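Local coordinates for protein putative oxygenase (Streptomyces viridochromogenes Tue57, PDB 4XAA) that is probably an iron- and 2-oxoglutarate-dependent oxygenase of orthosomycin biosynthesis, built on a double-stranded beta helix that here holds nickel, at residues 18-23 / 178-183; 125-130 / 188-193; 134-139 / 211-216; 153-158 / 192-197. All blocks are in the same frame, centred on the assembly; numbering follows the deposited sequence.

Contact 1: 18-23 / 178-183; sequences DGFANA and VPVPVS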
loop_
_atom_site.group_PDB
_atom_site.type_symbol
_atom_site.label_atom_id
_atom_site.label_comp_id
_atom_site.label_asym_id
_atom_site.label_seq_id
_atom_site.Cartn_x
_atom_site.Cartn_y
_atom_site.Cartn_z
ATOM N N ASP A 18 8.086 11.929 -9.087
ATOM C CA ASP A 18 7.894 10.579 -9.605
ATOM C C ASP A 18 6.540 9.964 -9.248
ATOM O O ASP A 18 6.167 8.959 -9.842
ATOM C CB ASP A 18 8.994 9.652 -9.099
ATOM C CG ASP A 18 10.353 10.218 -9.322
ATOM O OD1 ASP A 18 10.476 11.011 -10.274
ATOM O OD2 ASP A 18 11.286 9.887 -8.548
ATOM N N GLY A 19 5.841 10.528 -8.259
ATOM C CA GLY A 19 4.539 10.019 -7.857
ATOM C C GLY A 19 4.542 9.031 -6.705
ATOM O O GLY A 19 3.487 8.567 -6.282
ATOM N N PHE A 20 5.721 8.706 -6.194
ATOM C CA PHE A 20 5.847 7.760 -5.086
ATOM C C PHE A 20 7.133 8.027 -4.309
ATOM O O PHE A 20 8.103 8.502 -4.890
ATOM C CB PHE A 20 5.846 6.320 -5.608
ATOM C CG PHE A 20 7.026 6.001 -6.484
ATOM C CD1 PHE A 20 7.021 6.339 -7.825
ATOM C CD2 PHE A 20 8.146 5.373 -5.961
ATOM C CE1 PHE A 20 8.113 6.052 -8.637
ATOM C CE2 PHE A 20 9.245 5.084 -6.769
ATOM C CZ PHE A 20 9.230 5.425 -8.106
ATOM N N ALA A 21 7.159 7.711 -3.015
ATOM C CA ALA A 21 8.424 7.756 -2.272
ATOM C C ALA A 21 8.409 6.919 -0.997
ATOM O O ALA A 21 7.401 6.839 -0.305
ATOM C CB ALA A 21 8.787 9.184 -1.939
ATOM N N ASN A 22 9.537 6.288 -0.689
ATOM C CA ASN A 22 9.715 5.675 0.621
ATOM C C ASN A 22 10.139 6.739 1.612
ATOM O O ASN A 22 11.210 7.313 1.480
ATOM C CB ASN A 22 10.749 4.554 0.568
ATOM C CG ASN A 22 10.827 3.771 1.860
ATOM O OD1 ASN A 22 10.299 4.191 2.892
ATOM N ND2 ASN A 22 11.487 2.622 1.810
ATOM N N ALA A 23 9.293 7.001 2.600
ATOM C CA ALA A 23 9.553 8.052 3.590
ATOM C C ALA A 23 10.272 7.524 4.828
ATOM O O ALA A 23 10.573 8.277 5.746
ATOM C CB ALA A 23 8.251 8.715 4.012
ATOM N N VAL A 178 10.146 0.805 -11.915
ATOM C CA VAL A 178 11.098 0.787 -10.824
ATOM C C VAL A 178 10.470 0.199 -9.567
ATOM O O VAL A 178 9.419 0.642 -9.124
ATOM C CB VAL A 178 11.634 2.203 -10.541
ATOM C CG1 VAL A 178 12.504 2.686 -11.695
ATOM C CG2 VAL A 178 10.504 3.166 -10.337
ATOM N N PRO A 179 11.112 -0.824 -8.990
ATOM C CA PRO A 179 10.587 -1.439 -7.772
ATOM C C PRO A 179 10.740 -0.506 -6.571
ATOM O O PRO A 179 11.423 0.505 -6.667
ATOM C CB PRO A 179 11.441 -2.704 -7.615
ATOM C CG PRO A 179 12.712 -2.390 -8.314
ATOM C CD PRO A 179 12.360 -1.460 -9.445
ATOM N N VAL A 180 10.083 -0.818 -5.464
ATOM C CA VAL A 180 10.252 -0.026 -4.261
ATOM C C VAL A 180 10.565 -0.959 -3.108
ATOM O O VAL A 180 9.662 -1.441 -2.430
ATOM C CB VAL A 180 9.005 0.828 -3.934
ATOM C CG1 VAL A 180 9.241 1.647 -2.676
ATOM C CG2 VAL A 180 8.687 1.763 -5.086
ATOM N N PRO A 181 11.862 -1.244 -2.906
ATOM C CA PRO A 181 12.346 -1.979 -1.733
ATOM C C PRO A 181 12.012 -1.233 -0.444
ATOM O O PRO A 181 12.112 -0.001 -0.394
ATOM C CB PRO A 181 13.865 -2.043 -1.953
ATOM C CG PRO A 181 14.055 -1.803 -3.399
ATOM C CD PRO A 181 12.959 -0.885 -3.821
ATOM N N VAL A 182 11.618 -1.975 0.585
ATOM C CA VAL A 182 11.284 -1.386 1.875
ATOM C C VAL A 182 11.771 -2.268 3.018
ATOM O O VAL A 182 11.881 -3.479 2.878
ATOM C CB VAL A 182 9.751 -1.167 2.031
ATOM C CG1 VAL A 182 9.195 -0.295 0.898
ATOM C CG2 VAL A 182 9.022 -2.501 2.077
ATOM N N SER A 183 12.074 -1.658 4.155
ATOM C CA SER A 183 12.254 -2.422 5.383
ATOM C C SER A 183 10.974 -2.328 6.194
ATOM O O SER A 183 10.208 -1.385 6.033
ATOM C CB SER A 183 13.437 -1.901 6.198
ATOM O OG SER A 183 14.442 -1.377 5.349
#

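Contact 2: 125-130 / 188-193; sequences HRDRVN and VVHDVR. With NI (nickel (II) ion), chain B.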
loop_
_atom_site.group_PDB
_atom_site.type_symbol
_atom_site.label_atom_id
_atom_site.label_comp_id
_atom_site.label_asym_id
_atom_site.label_seq_id
_atom_site.Cartn_x
_atom_site.Cartn_y
_atom_site.Cartn_z
ATOM N N HIS A 125 -2.242 -0.665 -12.673
ATOM C CA HIS A 125 -3.440 0.155 -12.599
ATOM C C HIS A 125 -3.112 1.530 -12.056
ATOM O O HIS A 125 -1.990 1.784 -11.611
ATOM C CB HIS A 125 -4.499 -0.506 -11.716
ATOM C CG HIS A 125 -4.108 -0.614 -10.276
ATOM N ND1 HIS A 125 -3.388 -1.678 -9.776
ATOM C CD2 HIS A 125 -4.354 0.200 -9.221
ATOM C CE1 HIS A 125 -3.211 -1.515 -8.477
ATOM N NE2 HIS A 125 -3.791 -0.387 -8.118
ATOM N N ARG A 126 -4.100 2.413 -12.128
ATOM C CA ARG A 126 -4.084 3.687 -11.446
ATOM C C ARG A 126 -5.175 3.555 -10.422
ATOM O O ARG A 126 -6.242 3.033 -10.742
ATOM C CB ARG A 126 -4.341 4.860 -12.401
ATOM C CG ARG A 126 -3.433 4.836 -13.636
ATOM C CD ARG A 126 -3.739 5.949 -14.613
ATOM N NE ARG A 126 -2.992 7.150 -14.283
ATOM C CZ ARG A 126 -3.108 8.300 -14.934
ATOM N NH1 ARG A 126 -3.963 8.399 -15.944
ATOM N NH2 ARG A 126 -2.372 9.352 -14.568
ATOM N N ASP A 127 -4.912 3.983 -9.190
ATOM C CA ASP A 127 -5.910 3.897 -8.133
ATOM C C ASP A 127 -7.122 4.796 -8.420
ATOM O O ASP A 127 -8.256 4.338 -8.375
ATOM C CB ASP A 127 -5.280 4.250 -6.786
ATOM C CG ASP A 127 -4.372 3.160 -6.273
ATOM O OD1 ASP A 127 -4.574 1.991 -6.655
ATOM O OD2 ASP A 127 -3.456 3.463 -5.487
ATOM N N ARG A 128 -6.874 6.068 -8.727
ATOM C CA ARG A 128 -7.935 7.014 -9.096
ATOM C C ARG A 128 -7.428 7.996 -10.145
ATOM O O ARG A 128 -6.245 8.358 -10.128
ATOM C CB ARG A 128 -8.422 7.817 -7.882
ATOM C CG ARG A 128 -9.217 7.056 -6.851
ATOM C CD ARG A 128 -10.316 7.943 -6.333
ATOM N NE ARG A 128 -10.079 8.379 -4.966
ATOM C CZ ARG A 128 -10.562 9.504 -4.450
ATOM N NH1 ARG A 128 -11.295 10.329 -5.196
ATOM N NH2 ARG A 128 -10.301 9.804 -3.189
ATOM N N VAL A 129 -8.304 8.435 -11.048
ATOM C CA VAL A 129 -7.954 9.543 -11.935
ATOM C C VAL A 129 -9.001 10.651 -11.952
ATOM O O VAL A 129 -8.939 11.533 -12.809
ATOM C CB VAL A 129 -7.723 9.090 -13.389
ATOM C CG1 VAL A 129 -6.589 8.083 -13.457
ATOM C CG2 VAL A 129 -9.003 8.534 -13.983
ATOM N N ASN A 130 -9.942 10.626 -11.007
ATOM C CA ASN A 130 -10.935 11.692 -10.911
ATOM C C ASN A 130 -10.472 12.818 -9.982
ATOM O O ASN A 130 -11.252 13.695 -9.596
ATOM C CB ASN A 130 -12.279 11.129 -10.444
ATOM C CG ASN A 130 -12.234 10.617 -9.017
ATOM O OD1 ASN A 130 -11.162 10.315 -8.474
ATOM N ND2 ASN A 130 -13.400 10.513 -8.398
ATOM N N VAL A 188 5.590 3.962 2.558
ATOM C CA VAL A 188 5.658 4.424 1.186
ATOM C C VAL A 188 4.442 5.274 0.942
ATOM O O VAL A 188 3.348 4.921 1.365
ATOM C CB VAL A 188 5.688 3.264 0.205
ATOM C CG1 VAL A 188 5.770 3.773 -1.236
ATOM C CG2 VAL A 188 6.850 2.361 0.539
ATOM N N VAL A 189 4.624 6.407 0.283
ATOM C CA VAL A 189 3.482 7.215 -0.072
ATOM C C VAL A 189 3.447 7.370 -1.591
ATOM O O VAL A 189 4.446 7.704 -2.215
ATOM C CB VAL A 189 3.526 8.564 0.671
ATOM C CG1 VAL A 189 4.936 8.899 1.030
ATOM C CG2 VAL A 189 2.869 9.674 -0.118
ATOM N N HIS A 190 2.309 7.057 -2.196
ATOM C CA HIS A 190 2.224 7.193 -3.636
ATOM C C HIS A 190 0.927 7.840 -4.048
ATOM O O HIS A 190 -0.122 7.692 -3.402
ATOM C CB HIS A 190 2.423 5.843 -4.338
ATOM C CG HIS A 190 1.319 4.856 -4.129
ATOM N ND1 HIS A 190 1.303 3.969 -3.075
ATOM C CD2 HIS A 190 0.218 4.576 -4.872
ATOM C CE1 HIS A 190 0.227 3.205 -3.159
ATOM N NE2 HIS A 190 -0.447 3.552 -4.242
ATOM N N ASP A 191 1.029 8.611 -5.120
ATOM C CA ASP A 191 -0.105 9.341 -5.651
ATOM C C ASP A 191 -1.121 8.329 -6.210
ATOM O O ASP A 191 -0.729 7.315 -6.774
ATOM C CB ASP A 191 0.385 10.326 -6.714
ATOM C CG ASP A 191 -0.654 11.346 -7.089
ATOM O OD1 ASP A 191 -1.773 10.922 -7.458
ATOM O OD2 ASP A 191 -0.354 12.566 -7.014
ATOM N N VAL A 192 -2.413 8.571 -6.032
ATOM C CA VAL A 192 -3.397 7.599 -6.504
ATOM C C VAL A 192 -3.433 7.525 -8.024
ATOM O O VAL A 192 -3.979 6.582 -8.577
ATOM C CB VAL A 192 -4.821 7.912 -6.005
ATOM C CG1 VAL A 192 -4.953 7.622 -4.517
ATOM C CG2 VAL A 192 -5.184 9.336 -6.327
ATOM N N ARG A 193 -2.854 8.518 -8.696
ATOM C CA ARG A 193 -2.862 8.563 -10.151
ATOM C C ARG A 193 -1.706 7.771 -10.726
ATOM O O ARG A 193 -1.548 7.662 -11.940
ATOM C CB ARG A 193 -2.784 10.008 -10.649
ATOM C CG ARG A 193 -3.929 10.907 -10.236
ATOM C CD ARG A 193 -3.758 12.304 -10.803
ATOM N NE ARG A 193 -3.677 12.317 -12.261
ATOM C CZ ARG A 193 -4.739 12.349 -13.067
ATOM N NH1 ARG A 193 -5.964 12.366 -12.556
ATOM N NH2 ARG A 193 -4.581 12.353 -14.386
HETATM NI NI NI B . -3.118 0.313 -6.085
HETATM O O HOH W 1 -2.616 1.252 -4.135
HETATM O O HOH W 2 -2.223 -1.872 -5.100
HETATM O O HOH W 3 -4.383 -1.117 -4.700
#

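Contact 3: 134-139 / 211-216; sequences RTVCNL and VIEYAD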
loop_
_atom_site.group_PDB
_atom_site.type_symbol
_atom_site.label_atom_id
_atom_site.label_comp_id
_atom_site.label_asym_id
_atom_site.label_seq_id
_atom_site.Cartn_x
_atom_site.Cartn_y
_atom_site.Cartn_z
ATOM N N ARG A 134 -1.173 14.974 -6.826
ATOM C CA ARG A 134 -0.837 15.485 -5.499
ATOM C C ARG A 134 -2.066 15.953 -4.727
ATOM O O ARG A 134 -2.035 16.990 -4.076
ATOM C CB ARG A 134 0.171 16.633 -5.600
ATOM C CG ARG A 134 1.216 16.535 -4.531
ATOM C CD ARG A 134 1.969 17.827 -4.335
ATOM N NE ARG A 134 2.860 17.708 -3.186
ATOM C CZ ARG A 134 3.754 18.619 -2.835
ATOM N NH1 ARG A 134 3.878 19.725 -3.552
ATOM N NH2 ARG A 134 4.511 18.427 -1.759
ATOM N N THR A 135 -3.133 15.170 -4.804
ATOM C CA THR A 135 -4.402 15.515 -4.176
ATOM C C THR A 135 -4.859 14.402 -3.232
ATOM O O THR A 135 -5.410 14.669 -2.161
ATOM C CB THR A 135 -5.479 15.791 -5.246
ATOM O OG1 THR A 135 -5.139 16.993 -5.946
ATOM C CG2 THR A 135 -6.835 15.962 -4.630
ATOM N N VAL A 136 -4.607 13.155 -3.629
ATOM C CA VAL A 136 -4.987 11.991 -2.834
ATOM C C VAL A 136 -3.812 11.022 -2.858
ATOM O O VAL A 136 -3.294 10.719 -3.920
ATOM C CB VAL A 136 -6.292 11.302 -3.383
ATOM C CG1 VAL A 136 -6.857 10.309 -2.393
ATOM C CG2 VAL A 136 -7.348 12.328 -3.705
ATOM N N CYS A 137 -3.363 10.560 -1.697
ATOM C CA CYS A 137 -2.270 9.594 -1.674
ATOM C C CYS A 137 -2.595 8.362 -0.859
ATOM O O CYS A 137 -3.510 8.366 -0.055
ATOM C CB CYS A 137 -0.986 10.231 -1.126
ATOM S SG CYS A 137 -1.119 10.753 0.599
ATOM N N ASN A 138 -1.826 7.304 -1.093
ATOM C CA ASN A 138 -1.873 6.096 -0.294
ATOM C C ASN A 138 -0.646 6.000 0.571
ATOM O O ASN A 138 0.471 6.165 0.088
ATOM C CB ASN A 138 -1.958 4.853 -1.177
ATOM C CG ASN A 138 -3.359 4.614 -1.740
ATOM O OD1 ASN A 138 -4.235 4.075 -1.057
ATOM N ND2 ASN A 138 -3.565 4.992 -2.998
ATOM N N LEU A 139 -0.842 5.737 1.855
ATOM C CA LEU A 139 0.289 5.438 2.723
ATOM C C LEU A 139 0.356 3.942 2.881
ATOM O O LEU A 139 -0.605 3.319 3.324
ATOM C CB LEU A 139 0.163 6.112 4.095
ATOM C CG LEU A 139 0.846 7.472 4.265
ATOM C CD1 LEU A 139 0.298 8.451 3.260
ATOM C CD2 LEU A 139 0.634 7.995 5.666
ATOM N N VAL A 211 -2.443 -0.358 3.774
ATOM C CA VAL A 211 -2.641 0.786 2.881
ATOM C C VAL A 211 -3.820 1.652 3.349
ATOM O O VAL A 211 -4.965 1.174 3.485
ATOM C CB VAL A 211 -2.906 0.344 1.417
ATOM C CG1 VAL A 211 -2.912 1.542 0.475
ATOM C CG2 VAL A 211 -1.882 -0.663 0.973
ATOM N N ILE A 212 -3.530 2.923 3.593
ATOM C CA ILE A 212 -4.537 3.881 4.006
ATOM C C ILE A 212 -4.562 4.994 2.970
ATOM O O ILE A 212 -3.527 5.512 2.567
ATOM C CB ILE A 212 -4.254 4.439 5.446
ATOM C CG1 ILE A 212 -4.178 3.300 6.464
ATOM C CG2 ILE A 212 -5.314 5.428 5.894
ATOM C CD1 ILE A 212 -4.085 3.778 7.915
ATOM N N GLU A 213 -5.742 5.346 2.498
ATOM C CA GLU A 213 -5.813 6.427 1.531
ATOM C C GLU A 213 -6.180 7.735 2.214
ATOM O O GLU A 213 -7.135 7.781 2.978
ATOM C CB GLU A 213 -6.817 6.097 0.440
ATOM C CG GLU A 213 -6.970 7.187 -0.591
ATOM C CD GLU A 213 -7.894 6.774 -1.717
ATOM O OE1 GLU A 213 -7.553 5.809 -2.442
ATOM O OE2 GLU A 213 -8.963 7.401 -1.872
ATOM N N TYR A 214 -5.405 8.784 1.949
ATOM C CA TYR A 214 -5.677 10.103 2.503
ATOM C C TYR A 214 -5.964 11.084 1.397
ATOM O O TYR A 214 -5.281 11.081 0.366
ATOM C CB TYR A 214 -4.504 10.624 3.349
ATOM C CG TYR A 214 -4.190 9.772 4.551
ATOM C CD1 TYR A 214 -4.723 10.069 5.813
ATOM C CD2 TYR A 214 -3.369 8.662 4.427
ATOM C CE1 TYR A 214 -4.426 9.274 6.909
ATOM C CE2 TYR A 214 -3.074 7.869 5.502
ATOM C CZ TYR A 214 -3.599 8.174 6.734
ATOM O OH TYR A 214 -3.287 7.351 7.779
ATOM N N ALA A 215 -6.944 11.956 1.630
ATOM C CA ALA A 215 -7.430 12.824 0.570
ATOM C C ALA A 215 -7.652 14.253 1.009
ATOM O O ALA A 215 -8.118 14.501 2.111
ATOM C CB ALA A 215 -8.734 12.260 -0.007
ATOM N N ASP A 216 -7.308 15.185 0.127
ATOM C CA ASP A 216 -7.824 16.536 0.200
ATOM C C ASP A 216 -9.330 16.415 0.392
ATOM O O ASP A 216 -9.993 15.812 -0.442
ATOM C CB ASP A 216 -7.490 17.310 -1.079
ATOM C CG ASP A 216 -7.969 18.761 -1.044
ATOM O OD1 ASP A 216 -8.822 19.121 -0.211
ATOM O OD2 ASP A 216 -7.488 19.556 -1.868
HETATM O O HOH W 4 -6.491 2.827 -1.207
#

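Contact 4: 153-158 / 192-197; sequences LEAVPG and VRLVHG. With NI (nickel (II) ion), chain B.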
loop_
_atom_site.group_PDB
_atom_site.type_symbol
_atom_site.label_atom_id
_atom_site.label_comp_id
_atom_site.label_asym_id
_atom_site.label_seq_id
_atom_site.Cartn_x
_atom_site.Cartn_y
_atom_site.Cartn_z
ATOM N N LEU A 153 6.050 -3.249 -4.269
ATOM C CA LEU A 153 5.428 -2.294 -5.165
ATOM C C LEU A 153 6.335 -1.982 -6.347
ATOM O O LEU A 153 7.547 -1.808 -6.194
ATOM C CB LEU A 153 5.101 -1.007 -4.396
ATOM C CG LEU A 153 4.297 0.109 -5.061
ATOM C CD1 LEU A 153 2.843 -0.280 -5.154
ATOM C CD2 LEU A 153 4.450 1.399 -4.276
ATOM N N GLU A 154 5.756 -1.905 -7.532
ATOM C CA GLU A 154 6.494 -1.421 -8.678
ATOM C C GLU A 154 5.742 -0.247 -9.255
ATOM O O GLU A 154 4.538 -0.152 -9.108
ATOM C CB GLU A 154 6.686 -2.531 -9.698
ATOM C CG GLU A 154 7.356 -3.753 -9.090
ATOM C CD GLU A 154 7.705 -4.817 -10.111
ATOM O OE1 GLU A 154 7.834 -4.479 -11.309
ATOM O OE2 GLU A 154 7.841 -5.994 -9.713
ATOM N N ALA A 155 6.437 0.667 -9.896
ATOM C CA ALA A 155 5.745 1.846 -10.386
ATOM C C ALA A 155 6.408 2.390 -11.635
ATOM O O ALA A 155 7.563 2.073 -11.923
ATOM C CB ALA A 155 5.693 2.930 -9.288
ATOM N N VAL A 156 5.679 3.219 -12.370
ATOM C CA VAL A 156 6.265 3.957 -13.471
ATOM C C VAL A 156 6.383 5.408 -13.051
ATOM O O VAL A 156 5.368 6.084 -12.902
ATOM C CB VAL A 156 5.426 3.858 -14.771
ATOM C CG1 VAL A 156 6.161 4.539 -15.920
ATOM C CG2 VAL A 156 5.089 2.405 -15.100
ATOM N N PRO A 157 7.625 5.894 -12.855
ATOM C CA PRO A 157 7.900 7.254 -12.372
ATOM C C PRO A 157 7.286 8.308 -13.263
ATOM O O PRO A 157 7.426 8.217 -14.471
ATOM C CB PRO A 157 9.430 7.352 -12.424
ATOM C CG PRO A 157 9.906 5.950 -12.415
ATOM C CD PRO A 157 8.863 5.159 -13.147
ATOM N N GLY A 158 6.629 9.298 -12.677
ATOM C CA GLY A 158 6.028 10.363 -13.457
ATOM C C GLY A 158 4.637 10.059 -13.993
ATOM O O GLY A 158 3.987 10.936 -14.548
ATOM N N VAL A 192 -2.413 8.571 -6.032
ATOM C CA VAL A 192 -3.397 7.599 -6.504
ATOM C C VAL A 192 -3.433 7.525 -8.024
ATOM O O VAL A 192 -3.979 6.582 -8.577
ATOM C CB VAL A 192 -4.821 7.912 -6.005
ATOM C CG1 VAL A 192 -4.953 7.622 -4.517
ATOM C CG2 VAL A 192 -5.184 9.336 -6.327
ATOM N N ARG A 193 -2.854 8.518 -8.696
ATOM C CA ARG A 193 -2.862 8.563 -10.151
ATOM C C ARG A 193 -1.706 7.771 -10.726
ATOM O O ARG A 193 -1.548 7.662 -11.940
ATOM C CB ARG A 193 -2.784 10.008 -10.649
ATOM C CG ARG A 193 -3.929 10.907 -10.236
ATOM C CD ARG A 193 -3.758 12.304 -10.803
ATOM N NE ARG A 193 -3.677 12.317 -12.261
ATOM C CZ ARG A 193 -4.739 12.349 -13.067
ATOM N NH1 ARG A 193 -5.964 12.366 -12.556
ATOM N NH2 ARG A 193 -4.581 12.353 -14.386
ATOM N N LEU A 194 -0.878 7.232 -9.845
ATOM C CA LEU A 194 0.340 6.577 -10.282
ATOM C C LEU A 194 0.052 5.214 -10.918
ATOM O O LEU A 194 -0.743 4.427 -10.405
ATOM C CB LEU A 194 1.303 6.430 -9.102
ATOM C CG LEU A 194 2.612 5.687 -9.361
ATOM C CD1 LEU A 194 3.625 6.585 -10.060
ATOM C CD2 LEU A 194 3.161 5.154 -8.042
ATOM N N VAL A 195 0.708 4.942 -12.043
ATOM C CA VAL A 195 0.654 3.616 -12.657
ATOM C C VAL A 195 1.572 2.692 -11.867
ATOM O O VAL A 195 2.757 2.960 -11.729
ATOM C CB VAL A 195 1.060 3.650 -14.120
ATOM C CG1 VAL A 195 1.064 2.247 -14.692
ATOM C CG2 VAL A 195 0.131 4.546 -14.880
ATOM N N HIS A 196 1.000 1.630 -11.316
ATOM C CA HIS A 196 1.711 0.801 -10.356
ATOM C C HIS A 196 1.074 -0.574 -10.270
ATOM O O HIS A 196 -0.083 -0.759 -10.644
ATOM C CB HIS A 196 1.733 1.464 -8.975
ATOM C CG HIS A 196 0.383 1.579 -8.336
ATOM N ND1 HIS A 196 -0.522 2.565 -8.673
ATOM C CD2 HIS A 196 -0.218 0.830 -7.380
ATOM C CE1 HIS A 196 -1.623 2.414 -7.960
ATOM N NE2 HIS A 196 -1.463 1.369 -7.167
ATOM N N GLY A 197 1.858 -1.533 -9.789
ATOM C CA GLY A 197 1.409 -2.897 -9.574
ATOM C C GLY A 197 2.381 -3.565 -8.624
ATOM O O GLY A 197 3.134 -2.886 -7.925
HETATM NI NI NI B . -3.118 0.313 -6.085
HETATM O O HOH W 1 -2.616 1.252 -4.135
HETATM O O HOH W 2 -2.223 -1.872 -5.100
HETATM O O HOH W 3 -4.383 -1.117 -4.700
#

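Contact 1: 18-23 / 178-183
Phe20 meets Val178 and Val180 through their CG2 methyls, each of which approaches the ring obliquely. Phe20 CZ comes to 3.4 Å from Val178 CG2, whereas Val180 CG2 lies 3.8 Å from both Phe20 CD2 and Phe20 CE2. The ring can lean this way because Phe20 CG sits between its own backbone N and carbonyl carbon (chi1 64°). Two residues on, Asn22 points to the same side of the strand and makes the polar half of the contact. Its carboxamide N-H leads to the carbonyl of Pro181, but the bond is weak, with Asn22 ND2 3.5 Å from Pro181 O and an N-H...O angle of 136°. Val182 CG1 packs beside the same nitrogen, 3.8 Å from Asn22 ND2.

The amide is positioned from further out: Asn22 OD1 accepts from the backbone of Gly24, and Asn22 ND2 also gives a hydrogen bond to Asp186, whose carboxylate in turn receives the backbone N-H of Ser183. Behind this first shell, Phe20 also touches His190 and Leu194, while Val180 and Val182 rest on Val188. The two segments share no backbone-to-backbone hydrogen bond; every contact between them has a side chain on at least one side. Strand 20-25 is an outermost strand of the larger sheet and strand 178-179 of the smaller, so the contact closes one side of the two-sheet sandwich expected of a double-stranded beta helix.

Contact 2: 125-130 / 188-193
Asp127 and His190 meet beside the nickel ion, where His125 and Asp127 supply the first two ligands of the His-X-Asp...His facial triad found in the double-stranded beta helix of 2-oxoglutarate-dependent oxygenases. His125 NE2 and Asp127 OD1 bind the metal, with His196 completing the protein ligands. The other carboxylate oxygen looks toward the neighbouring strand: His190 NE2 donates to Asp127 OD2 over 3.3 Å, the oxygen lying close to the imidazole plane while ring and carboxylate planes are turned 50° apart. Water 1, itself a nickel ligand, donates to Asp127 OD2 and is also hydrogen-bonded to His190 NE2, which links this second-shell histidine to the metal.

The tight part lies at Asp127 and Arg128, against Val192. Val192 O takes a nearly straight bond from Arg128 N at 2.9 Å, arriving from above the carbonyl plane, and a weak one from Asp127 N. Asp127 CB packs 3.8 Å from Val192 CB, and Val192 CG2 reaches Arg128 CB.

The looser side is the water-bound face of the nickel, where waters 2 and 3 complete the coordination. Elsewhere the arginines form a polar rim: Arg193 NH1 bonds to Val131 O and only weakly to Val129 O, and its NH2 pairs with Asp164. The planes of the Arg193 and Arg126 guanidinium groups are turned 74° apart. Arg126 folds back at chi3 (88°), which sets Arg126 NE 2.8 Å from Arg193 O, in the guanidinium plane.

Contact 3: 134-139 / 211-216
Leu139 and Tyr214 make a bump-and-hollow fit on one face of this strand pair: the leucine crosses the aromatic side chain at about a right angle, with Leu139 CD2 3.7 Å from Tyr214 CE2 and CD1 beside CD2 of the ring. Cys137, whose SG lies 4.4 Å from Tyr214 CB, fills in on the same face. Helix 90-100 closes over Tyr214 and Leu139, and Phe15 reaches Cys137, so this face is buried beneath helices.

The opposite face, bearing Val136, Asn138, Glu213 and Ala215, is shaped differently. Ala215 is small and leaves a hollow for the valine branches, Val136 CG1 lying 3.6 Å from Ala215 CB. That same methyl also rests on the stem of Glu213, which runs extended with CG anti to the backbone N (chi1 179°). Asn138 fits between two neighbours, its OD1 3.2 Å from Val211 CG1 and also against Glu213 CB. Water 4 donates to Asn138 OD1 at 2.6 Å and weakly to Glu213 OE1, linking an amide and a carboxylate whose planes stand 76° apart. Farther out, Glu213 OE2 is held by Thr107 and by a salt bridge to Arg128.

Between the two faces, Cys137-Tyr214 and Leu139-Ile212 are hydrogen-bonded pairs, and Asp216 N adds a nearly linear bond to Thr135 O beyond them. One face helix-covered, the other turned toward the metal: such is the major sheet of a double-stranded beta helix.

Contact 4: 153-158 / 192-197
Rotation of His196 about chi1 to 66° lodges its CG between backbone N and carbonyl carbon and swings the imidazole toward the metal, while Leu153, with CG anti to the backbone N (chi1 -173°), extends its CD1 methyl toward the ring. Leu153 CD1 stops 3.9 Å from His196 CD2, meeting the ring obliquely. The two nitrogens of the imidazole have separate tasks. His196 NE2 binds nickel at 2.2 Å; His196 ND1 donates to Leu194 O over 2.6 Å, with the oxygen almost in the ring plane although the donor sits above the plane of that carbonyl. This second-shell bond fixes the ring's rotation and leaves NE2 aimed at the metal.

The histidine backbone is held by a short antiparallel ladder. Glu154 and Gly197 form a hydrogen-bonded pair, Glu154 N reaching Gly197 O at 2.8 Å, and Val156 N adds a bond to Val195 O. Between them Ala155 faces His196 in a non-hydrogen-bonded pair, and its CB also receives Leu194 CD2 at 3.6 Å. Outside the ladder Val156 CG2 and Val195 CG1 lie side by side, both valines packing on Val171 of helix 168-174. Ser159 OG links Val156 O to Val195 N. The rings of His125 and His196 meet edge-to-face. His125, Asp127 and His196 together make up the metal-binding facial triad, His196 being its distal histidine in the double-stranded beta helix.

In the fold
Contacts 3 and 4 are buried, contact 2 is partly so and contact 1 lies at the surface, and their chemistry differs with their place. Contact 3 is a regular ladder inside the larger sheet and contact 4 a shorter one inside the smaller; contact 1 brings an edge strand of the larger sheet against 178-183, at the edge of the smaller, largely through side chains, and contact 2 trades strand pairing for charged groups and turns. Contacts 2 and 4 share Val192 and Arg193, and together deliver all three protein ligands of the nickel. Strand 186-191 runs between the strands of contacts 1 and 3, bonding Val189 O to Ala21 N and His190 O to Asn138 N, while Val178 N to Ala155 O joins contact 1 to contact 4.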